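Long-range contacts in putative uncharacterized protein PAE0789 (Pyrobaculum aerophilum, PDB 2ZYZ), which probably serves as the structural subunit of a splicing endonuclease and may bind nucleic acid: residues D45-A50 against L57-V62; K53-F58 against L82-V87. All coordinates share one frame; numbering follows the deposited sequence.

Contact 1 (D45-A50 against L57-V62); sequences DKIFIA and LFYVMV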
ATOM      1  N   ASP C  45     -15.895  23.467  -4.321  1.00 38.39           N
ATOM      2  CA  ASP C  45     -15.299  22.473  -5.125  1.00 37.69           C
ATOM      3  C   ASP C  45     -15.227  21.202  -4.319  1.00 35.59           C
ATOM      4  O   ASP C  45     -14.539  21.130  -3.355  1.00 36.16           O
ATOM      5  CB  ASP C  45     -13.881  22.837  -5.488  1.00 38.96           C
ATOM      6  CG  ASP C  45     -13.630  22.708  -6.932  1.00 41.67           C
ATOM      7  OD1 ASP C  45     -13.864  23.710  -7.610  1.00 45.83           O
ATOM      8  OD2 ASP C  45     -13.195  21.644  -7.397  1.00 43.99           O
ATOM      9  N   LYS C  46     -15.953  20.205  -4.731  1.00 32.65           N
ATOM     10  CA  LYS C  46     -15.711  18.863  -4.258  1.00 30.09           C
ATOM     11  C   LYS C  46     -16.289  18.524  -2.907  1.00 28.11           C
ATOM     12  O   LYS C  46     -16.183  17.412  -2.468  1.00 26.02           O
ATOM     13  CB  LYS C  46     -14.253  18.515  -4.326  1.00 30.12           C
ATOM     14  CG  LYS C  46     -13.903  18.118  -5.681  1.00 32.30           C
ATOM     15  CD  LYS C  46     -12.475  17.889  -5.848  1.00 37.03           C
ATOM     16  CE  LYS C  46     -11.596  18.928  -5.171  1.00 37.14           C
ATOM     17  NZ  LYS C  46     -10.182  18.514  -5.375  1.00 38.97           N
ATOM     18  N   ILE C  47     -16.911  19.502  -2.278  1.00 25.97           N
ATOM     19  CA  ILE C  47     -17.592  19.306  -1.014  1.00 23.24           C
ATOM     20  C   ILE C  47     -19.084  19.622  -1.104  1.00 22.86           C
ATOM     21  O   ILE C  47     -19.444  20.633  -1.564  1.00 21.86           O
ATOM     22  CB  ILE C  47     -16.965  20.133   0.081  1.00 23.98           C
ATOM     23  CG1 ILE C  47     -15.475  19.855   0.187  1.00 21.94           C
ATOM     24  CG2 ILE C  47     -17.630  19.879   1.339  1.00 23.85           C
ATOM     25  CD1 ILE C  47     -14.779  20.681   1.087  1.00 23.58           C
ATOM     26  N   PHE C  48     -19.913  18.702  -0.670  1.00 20.27           N
ATOM     27  CA  PHE C  48     -21.340  18.913  -0.704  1.00 20.16           C
ATOM     28  C   PHE C  48     -22.048  18.142   0.389  1.00 21.11           C
ATOM     29  O   PHE C  48     -21.476  17.299   0.952  1.00 19.67           O
ATOM     30  CB  PHE C  48     -21.964  18.605  -2.045  1.00 20.93           C
ATOM     31  CG  PHE C  48     -21.811  17.198  -2.482  1.00 20.68           C
ATOM     32  CD1 PHE C  48     -22.783  16.276  -2.239  1.00 19.17           C
ATOM     33  CD2 PHE C  48     -20.694  16.787  -3.167  1.00 21.48           C
ATOM     34  CE1 PHE C  48     -22.652  15.036  -2.650  1.00 20.00           C
ATOM     35  CE2 PHE C  48     -20.599  15.518  -3.573  1.00 20.61           C
ATOM     36  CZ  PHE C  48     -21.583  14.639  -3.283  1.00 20.39           C
ATOM     37  N   ILE C  49     -23.291  18.500   0.664  1.00 21.50           N
ATOM     38  CA  ILE C  49     -24.128  17.782   1.600  1.00 20.74           C
ATOM     39  C   ILE C  49     -25.198  17.078   0.823  1.00 20.99           C
ATOM     40  O   ILE C  49     -25.798  17.671  -0.017  1.00 20.50           O
ATOM     41  CB  ILE C  49     -24.804  18.742   2.589  1.00 21.35           C
ATOM     42  CG1 ILE C  49     -23.755  19.528   3.328  1.00 20.03           C
ATOM     43  CG2 ILE C  49     -25.682  17.979   3.589  1.00 22.34           C
ATOM     44  CD1 ILE C  49     -24.231  20.614   4.128  1.00 24.89           C
ATOM     45  N   ALA C  50     -25.451  15.819   1.139  1.00 21.22           N
ATOM     46  CA  ALA C  50     -26.539  15.098   0.540  1.00 21.27           C
ATOM     47  C   ALA C  50     -27.207  14.260   1.596  1.00 23.69           C
ATOM     48  O   ALA C  50     -26.644  14.021   2.595  1.00 22.03           O
ATOM     49  CB  ALA C  50     -26.094  14.270  -0.540  1.00 22.50           C
ATOM     50  N   LEU C  57     -21.704  14.743   4.841  1.00 19.60           N
ATOM     51  CA  LEU C  57     -20.827  15.601   4.136  1.00 19.06           C
ATOM     52  C   LEU C  57     -19.945  14.787   3.227  1.00 19.31           C
ATOM     53  O   LEU C  57     -19.210  13.980   3.698  1.00 20.02           O
ATOM     54  CB  LEU C  57     -19.992  16.414   5.099  1.00 18.79           C
ATOM     55  CG  LEU C  57     -19.015  17.440   4.568  1.00 21.42           C
ATOM     56  CD1 LEU C  57     -19.746  18.544   3.923  1.00 23.23           C
ATOM     57  CD2 LEU C  57     -18.179  17.939   5.666  1.00 21.80           C
ATOM     58  N   PHE C  58     -20.066  15.015   1.929  1.00 18.21           N
ATOM     59  CA  PHE C  58     -19.319  14.313   0.920  1.00 17.32           C
ATOM     60  C   PHE C  58     -18.107  15.114   0.467  1.00 17.70           C
ATOM     61  O   PHE C  58     -18.206  16.305   0.256  1.00 18.33           O
ATOM     62  CB  PHE C  58     -20.169  13.976  -0.274  1.00 17.46           C
ATOM     63  CG  PHE C  58     -21.136  12.891  -0.034  1.00 17.70           C
ATOM     64  CD1 PHE C  58     -22.333  13.163   0.510  1.00 17.54           C
ATOM     65  CD2 PHE C  58     -20.844  11.588  -0.368  1.00 19.22           C
ATOM     66  CE1 PHE C  58     -23.224  12.149   0.727  1.00 18.03           C
ATOM     67  CE2 PHE C  58     -21.723  10.596  -0.137  1.00 20.96           C
ATOM     68  CZ  PHE C  58     -22.912  10.880   0.406  1.00 19.66           C
ATOM     69  N   TYR C  59     -17.007  14.402   0.250  1.00 17.22           N
ATOM     70  CA  TYR C  59     -15.808  14.980  -0.324  1.00 17.61           C
ATOM     71  C   TYR C  59     -15.347  14.092  -1.466  1.00 16.97           C
ATOM     72  O   TYR C  59     -15.153  12.923  -1.295  1.00 16.24           O
ATOM     73  CB  TYR C  59     -14.728  15.148   0.736  1.00 18.74           C
ATOM     74  CG  TYR C  59     -13.446  15.744   0.251  1.00 19.78           C
ATOM     75  CD1 TYR C  59     -13.426  16.940  -0.377  1.00 21.08           C
ATOM     76  CD2 TYR C  59     -12.260  15.104   0.437  1.00 22.62           C
ATOM     77  CE1 TYR C  59     -12.296  17.479  -0.807  1.00 22.90           C
ATOM     78  CE2 TYR C  59     -11.109  15.643  -0.016  1.00 24.06           C
ATOM     79  CZ  TYR C  59     -11.148  16.831  -0.633  1.00 23.33           C
ATOM     80  OH  TYR C  59     -10.028  17.345  -1.073  1.00 24.39           O
ATOM     81  N   VAL C  60     -15.188  14.658  -2.645  1.00 16.15           N
ATOM     82  CA  VAL C  60     -14.926  13.893  -3.821  1.00 16.43           C
ATOM     83  C   VAL C  60     -13.417  13.819  -4.028  1.00 16.94           C
ATOM     84  O   VAL C  60     -12.793  14.822  -4.010  1.00 17.23           O
ATOM     85  CB  VAL C  60     -15.554  14.542  -5.084  1.00 17.06           C
ATOM     86  CG1 VAL C  60     -15.114  13.874  -6.275  1.00 17.24           C
ATOM     87  CG2 VAL C  60     -17.009  14.525  -5.005  1.00 18.71           C
ATOM     88  N   MET C  61     -12.887  12.622  -4.227  1.00 15.18           N
ATOM     89  CA  MET C  61     -11.500  12.397  -4.508  1.00 16.88           C
ATOM     90  C   MET C  61     -11.334  11.655  -5.815  1.00 16.86           C
ATOM     91  O   MET C  61     -11.784  10.571  -5.950  1.00 16.41           O
ATOM     92  CB  MET C  61     -10.861  11.596  -3.374  1.00 15.22           C
ATOM     93  CG  MET C  61     -10.887  12.325  -2.107  1.00 18.76           C
ATOM     94  SD  MET C  61     -10.105  11.516  -0.734  1.00 19.58           S
ATOM     95  CE  MET C  61      -8.411  11.470  -1.200  1.00 20.91           C
ATOM     96  N   VAL C  62     -10.679  12.285  -6.769  1.00 15.22           N
ATOM     97  CA  VAL C  62     -10.381  11.687  -8.051  1.00 15.43           C
ATOM     98  C   VAL C  62      -9.053  10.902  -8.089  1.00 12.38           C
ATOM     99  O   VAL C  62      -8.086  11.344  -7.602  1.00 14.75           O
ATOM    100  CB  VAL C  62     -10.442  12.761  -9.174  1.00 15.92           C
ATOM    101  CG1 VAL C  62      -9.979  12.236 -10.472  1.00 16.10           C
ATOM    102  CG2 VAL C  62     -11.823  13.272  -9.289  1.00 19.58           C
TER
HETATM  103  O   HOH W   1     -10.242  15.934  -3.665  1.00 28.15           O

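Contact 2 (K53-F58 against L82-V87); sequences KERYLF and LSMPVV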
ATOM      1  N   LYS C  53     -30.861   8.714   4.650  1.00 35.11           N
ATOM      2  CA  LYS C  53     -31.502   8.603   5.947  1.00 36.16           C
ATOM      3  C   LYS C  53     -31.102   9.784   6.806  1.00 35.71           C
ATOM      4  O   LYS C  53     -31.934  10.431   7.372  1.00 37.18           O
ATOM      5  CB  LYS C  53     -31.200   7.286   6.624  1.00 36.79           C
ATOM      6  CG  LYS C  53     -31.867   6.088   5.982  1.00 39.45           C
ATOM      7  CD  LYS C  53     -31.039   4.829   6.090  1.00 41.07           C
ATOM      8  CE  LYS C  53     -31.381   3.875   5.000  1.00 43.44           C
ATOM      9  NZ  LYS C  53     -30.571   4.084   3.783  1.00 45.36           N
ATOM     10  N   GLU C  54     -29.815  10.056   6.870  1.00 34.32           N
ATOM     11  CA  GLU C  54     -29.329  11.253   7.522  1.00 32.38           C
ATOM     12  C   GLU C  54     -28.625  12.119   6.494  1.00 29.71           C
ATOM     13  O   GLU C  54     -28.547  11.741   5.378  1.00 28.23           O
ATOM     14  CB  GLU C  54     -28.462  10.945   8.731  1.00 33.10           C
ATOM     15  CG  GLU C  54     -27.398   9.917   8.571  1.00 35.71           C
ATOM     16  CD  GLU C  54     -26.569   9.609   9.894  1.00 35.98           C
ATOM     17  OE1 GLU C  54     -26.441  10.431  10.816  1.00 40.45           O
ATOM     18  OE2 GLU C  54     -25.995   8.521   9.997  1.00 42.31           O
ATOM     19  N   ARG C  55     -28.181  13.294   6.877  1.00 26.95           N
ATOM     20  CA  ARG C  55     -27.297  14.085   6.039  1.00 25.80           C
ATOM     21  C   ARG C  55     -25.843  13.748   6.236  1.00 23.69           C
ATOM     22  O   ARG C  55     -25.397  13.591   7.328  1.00 23.02           O
ATOM     23  CB  ARG C  55     -27.490  15.562   6.296  1.00 26.01           C
ATOM     24  CG  ARG C  55     -28.922  15.968   6.253  1.00 29.61           C
ATOM     25  CD  ARG C  55     -29.109  17.410   6.100  1.00 32.76           C
ATOM     26  NE  ARG C  55     -30.392  17.730   5.510  1.00 34.27           N
ATOM     27  CZ  ARG C  55     -30.871  18.971   5.485  1.00 34.57           C
ATOM     28  NH1 ARG C  55     -32.029  19.210   4.949  1.00 32.88           N
ATOM     29  NH2 ARG C  55     -30.159  19.967   5.968  1.00 31.18           N
ATOM     30  N   TYR C  56     -25.124  13.672   5.132  1.00 22.90           N
ATOM     31  CA  TYR C  56     -23.704  13.433   5.153  1.00 22.81           C
ATOM     32  C   TYR C  56     -22.938  14.547   4.450  1.00 20.99           C
ATOM     33  O   TYR C  56     -23.434  15.143   3.581  1.00 21.01           O
ATOM     34  CB  TYR C  56     -23.376  12.136   4.434  1.00 24.20           C
ATOM     35  CG  TYR C  56     -24.085  10.856   4.861  1.00 27.03           C
ATOM     36  CD1 TYR C  56     -25.276  10.524   4.315  1.00 28.45           C
ATOM     37  CD2 TYR C  56     -23.513   9.968   5.718  1.00 29.03           C
ATOM     38  CE1 TYR C  56     -25.901   9.435   4.639  1.00 30.39           C
ATOM     39  CE2 TYR C  56     -24.162   8.830   6.057  1.00 30.33           C
ATOM     40  CZ  TYR C  56     -25.362   8.571   5.487  1.00 29.76           C
ATOM     41  OH  TYR C  56     -26.103   7.440   5.721  1.00 31.04           O
ATOM     42  N   LEU C  57     -21.704  14.743   4.841  1.00 19.60           N
ATOM     43  CA  LEU C  57     -20.827  15.601   4.136  1.00 19.06           C
ATOM     44  C   LEU C  57     -19.945  14.787   3.227  1.00 19.31           C
ATOM     45  O   LEU C  57     -19.210  13.980   3.698  1.00 20.02           O
ATOM     46  CB  LEU C  57     -19.992  16.414   5.099  1.00 18.79           C
ATOM     47  CG  LEU C  57     -19.015  17.440   4.568  1.00 21.42           C
ATOM     48  CD1 LEU C  57     -19.746  18.544   3.923  1.00 23.23           C
ATOM     49  CD2 LEU C  57     -18.179  17.939   5.666  1.00 21.80           C
ATOM     50  N   PHE C  58     -20.066  15.015   1.929  1.00 18.21           N
ATOM     51  CA  PHE C  58     -19.319  14.313   0.920  1.00 17.32           C
ATOM     52  C   PHE C  58     -18.107  15.114   0.467  1.00 17.70           C
ATOM     53  O   PHE C  58     -18.206  16.305   0.256  1.00 18.33           O
ATOM     54  CB  PHE C  58     -20.169  13.976  -0.274  1.00 17.46           C
ATOM     55  CG  PHE C  58     -21.136  12.891  -0.034  1.00 17.70           C
ATOM     56  CD1 PHE C  58     -22.333  13.163   0.510  1.00 17.54           C
ATOM     57  CD2 PHE C  58     -20.844  11.588  -0.368  1.00 19.22           C
ATOM     58  CE1 PHE C  58     -23.224  12.149   0.727  1.00 18.03           C
ATOM     59  CE2 PHE C  58     -21.723  10.596  -0.137  1.00 20.96           C
ATOM     60  CZ  PHE C  58     -22.912  10.880   0.406  1.00 19.66           C
ATOM     61  N   LEU C  82     -20.343  20.595  11.665  1.00 26.75           N
ATOM     62  CA  LEU C  82     -21.676  20.572  11.094  1.00 25.91           C
ATOM     63  C   LEU C  82     -22.510  19.428  11.682  1.00 24.50           C
ATOM     64  O   LEU C  82     -23.599  19.241  11.316  1.00 25.30           O
ATOM     65  CB  LEU C  82     -21.588  20.401   9.588  1.00 25.79           C
ATOM     66  CG  LEU C  82     -21.284  21.536   8.593  1.00 26.34           C
ATOM     67  CD1 LEU C  82     -20.290  22.462   9.040  1.00 29.34           C
ATOM     68  CD2 LEU C  82     -21.004  21.095   7.247  1.00 28.25           C
ATOM     69  N   SER C  83     -21.943  18.674  12.592  1.00 24.28           N
ATOM     70  CA  SER C  83     -22.556  17.456  13.042  1.00 23.72           C
ATOM     71  C   SER C  83     -23.017  16.403  12.098  1.00 24.00           C
ATOM     72  O   SER C  83     -24.037  15.856  12.260  1.00 24.77           O
ATOM     73  CB  SER C  83     -23.610  17.703  14.113  1.00 24.40           C
ATOM     74  OG  SER C  83     -23.098  18.499  15.130  1.00 21.34           O
ATOM     75  N   MET C  84     -22.205  16.077  11.104  1.00 23.38           N
ATOM     76  CA  MET C  84     -22.573  15.131  10.054  1.00 23.25           C
ATOM     77  C   MET C  84     -21.426  14.138   9.805  1.00 22.48           C
ATOM     78  O   MET C  84     -20.320  14.535   9.812  1.00 23.18           O
ATOM     79  CB  MET C  84     -22.835  15.881   8.747  1.00 22.76           C
ATOM     80  CG  MET C  84     -24.064  16.678   8.744  1.00 23.25           C
ATOM     81  SD  MET C  84     -24.292  17.572   7.236  1.00 24.99           S
ATOM     82  CE  MET C  84     -25.877  18.183   7.442  1.00 23.52           C
ATOM     83  N   PRO C  85     -21.707  12.878   9.545  1.00 21.75           N
ATOM     84  CA  PRO C  85     -20.631  12.011   9.115  1.00 20.91           C
ATOM     85  C   PRO C  85     -20.069  12.393   7.772  1.00 18.88           C
ATOM     86  O   PRO C  85     -20.790  12.908   6.953  1.00 18.62           O
ATOM     87  CB  PRO C  85     -21.285  10.662   8.996  1.00 21.42           C
ATOM     88  CG  PRO C  85     -22.657  10.932   8.839  1.00 24.36           C
ATOM     89  CD  PRO C  85     -22.963  12.132   9.568  1.00 22.48           C
ATOM     90  N   VAL C  86     -18.801  12.077   7.573  1.00 17.20           N
ATOM     91  CA  VAL C  86     -18.069  12.409   6.348  1.00 16.20           C
ATOM     92  C   VAL C  86     -17.900  11.160   5.482  1.00 16.96           C
ATOM     93  O   VAL C  86     -17.578  10.119   5.977  1.00 16.69           O
ATOM     94  CB  VAL C  86     -16.699  13.026   6.667  1.00 15.65           C
ATOM     95  CG1 VAL C  86     -15.952  13.423   5.440  1.00 15.79           C
ATOM     96  CG2 VAL C  86     -16.867  14.194   7.558  1.00 15.57           C
ATOM     97  N   VAL C  87     -18.155  11.294   4.204  1.00 15.91           N
ATOM     98  CA  VAL C  87     -18.037  10.227   3.239  1.00 15.84           C
ATOM     99  C   VAL C  87     -17.113  10.737   2.157  1.00 15.98           C
ATOM    100  O   VAL C  87     -17.308  11.787   1.642  1.00 16.46           O
ATOM    101  CB  VAL C  87     -19.380   9.828   2.606  1.00 17.30           C
ATOM    102  CG1 VAL C  87     -19.229   8.723   1.627  1.00 17.68           C
ATOM    103  CG2 VAL C  87     -20.338   9.391   3.646  1.00 17.19           C
TER

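Contact 1 (D45-A50 against L57-V62)
A single water is gripped by both strands where K46 meets V60: it accepts from K46 NZ at 3.1 Å, donates to V60 O at 2.8 Å, and has a weak bond with Y59 OH. The K46 chain runs past V60 and bends at chi3 to deliver its ammonium there. K46 O takes the backbone N-H of V60 at 2.9 Å in the carbonyl plane, while the CA-H of Y59 makes a second, weaker approach to the same oxygen. Two further backbone bonds join F48 and F58 in both directions, making them the hydrogen-bonded pair of an antiparallel hairpin, with non-hydrogen-bonded pairs I47-Y59 and I49-L57 before and after it. The F48 ring lies across the base of F58: F58 CB stands over one ring face, 3.6 Å from the centroid, in a CH-pi contact. The two rings are nearly parallel, planes 7° apart, but slid so far that they barely overlap. F48 CG sits between its own backbone N and carbonyl carbon (chi1 61°), which swings the ring over the partner strand and brings V60 CG2 to its edge, 4.0 Å from F48 CE2. A50 CB comes obliquely to the CD1-CE1 side of the F58 ring, 3.8 Å from F58 CE1. On the other face I47 forks: CG2 meets L57 CD1 and CG1 meets Y59 CD1, both at 3.6 Å. Helix 23-34 packs on F48, and helix 69-81 on I47, L57 and Y59. Direct backbone bonds thus fix the register between two apolar faces, and just before strand 47-51 begins, water links the K46 ammonium to V60 O.

Contact 2 (K53-F58 against L82-V87)
Y56 overlaps P85 obliquely, its CD2 3.4 Å from P85 CG, and the same ring carbon reaches V87 CG2 at 3.8 Å. V87 also runs alongside F58, the two side chains pointing the same way, with V87 CG1 3.6 Å from F58 CE2. Its CG1 is anti to the backbone N (chi1 -180°), and this leaves CG2 over one face of the F58 ring while still touching Y56, so that one methyl is shared by the two aromatic rings. The backbones of L57 and F58 pair in parallel with V86 and V87. L57 works both ways: its N donates to P85 O at 2.9 Å in the carbonyl plane, and its O takes the N-H of V87, also at 2.9 Å, with the donor tilted 21° from the plane of the L57 carbonyl. M84, extended beyond CG, passes R55 O and ends with CE against R55 CB at 3.3 Å. The arginine's NE is engaged elsewhere, in a salt bridge to E51. Y99 of strand 97-104 packs on F58 and V87, and both also touch apolar side chains of another protein chain. Both backbone polar atoms of L57 thus set the start of the parallel pairing, and apolar contacts through P85 and M84 carry it back toward the helix end.

In the fold
From the N terminus the chain passes helix 23-34 and strand 38-44 before strand 47-51 turns back into strand 55-62; contact 1 closes this tight hairpin. Strand 55-62 then leads through helix 69-81 to strand 86-91, and contact 2 closes that longer beta-alpha-beta crossover. The loops overlap without nesting, because the first segment of contact 2 begins inside the hairpin of contact 1 and both contacts use L57 and F58. Strand 55-62 is the middle of the five strands, antiparallel to 47-51 and parallel to 86-91. The contacts also touch directly: I49 CG2 packs on M84 CE, and Y59 N probably bonds to V87 O, continuing the parallel pairing.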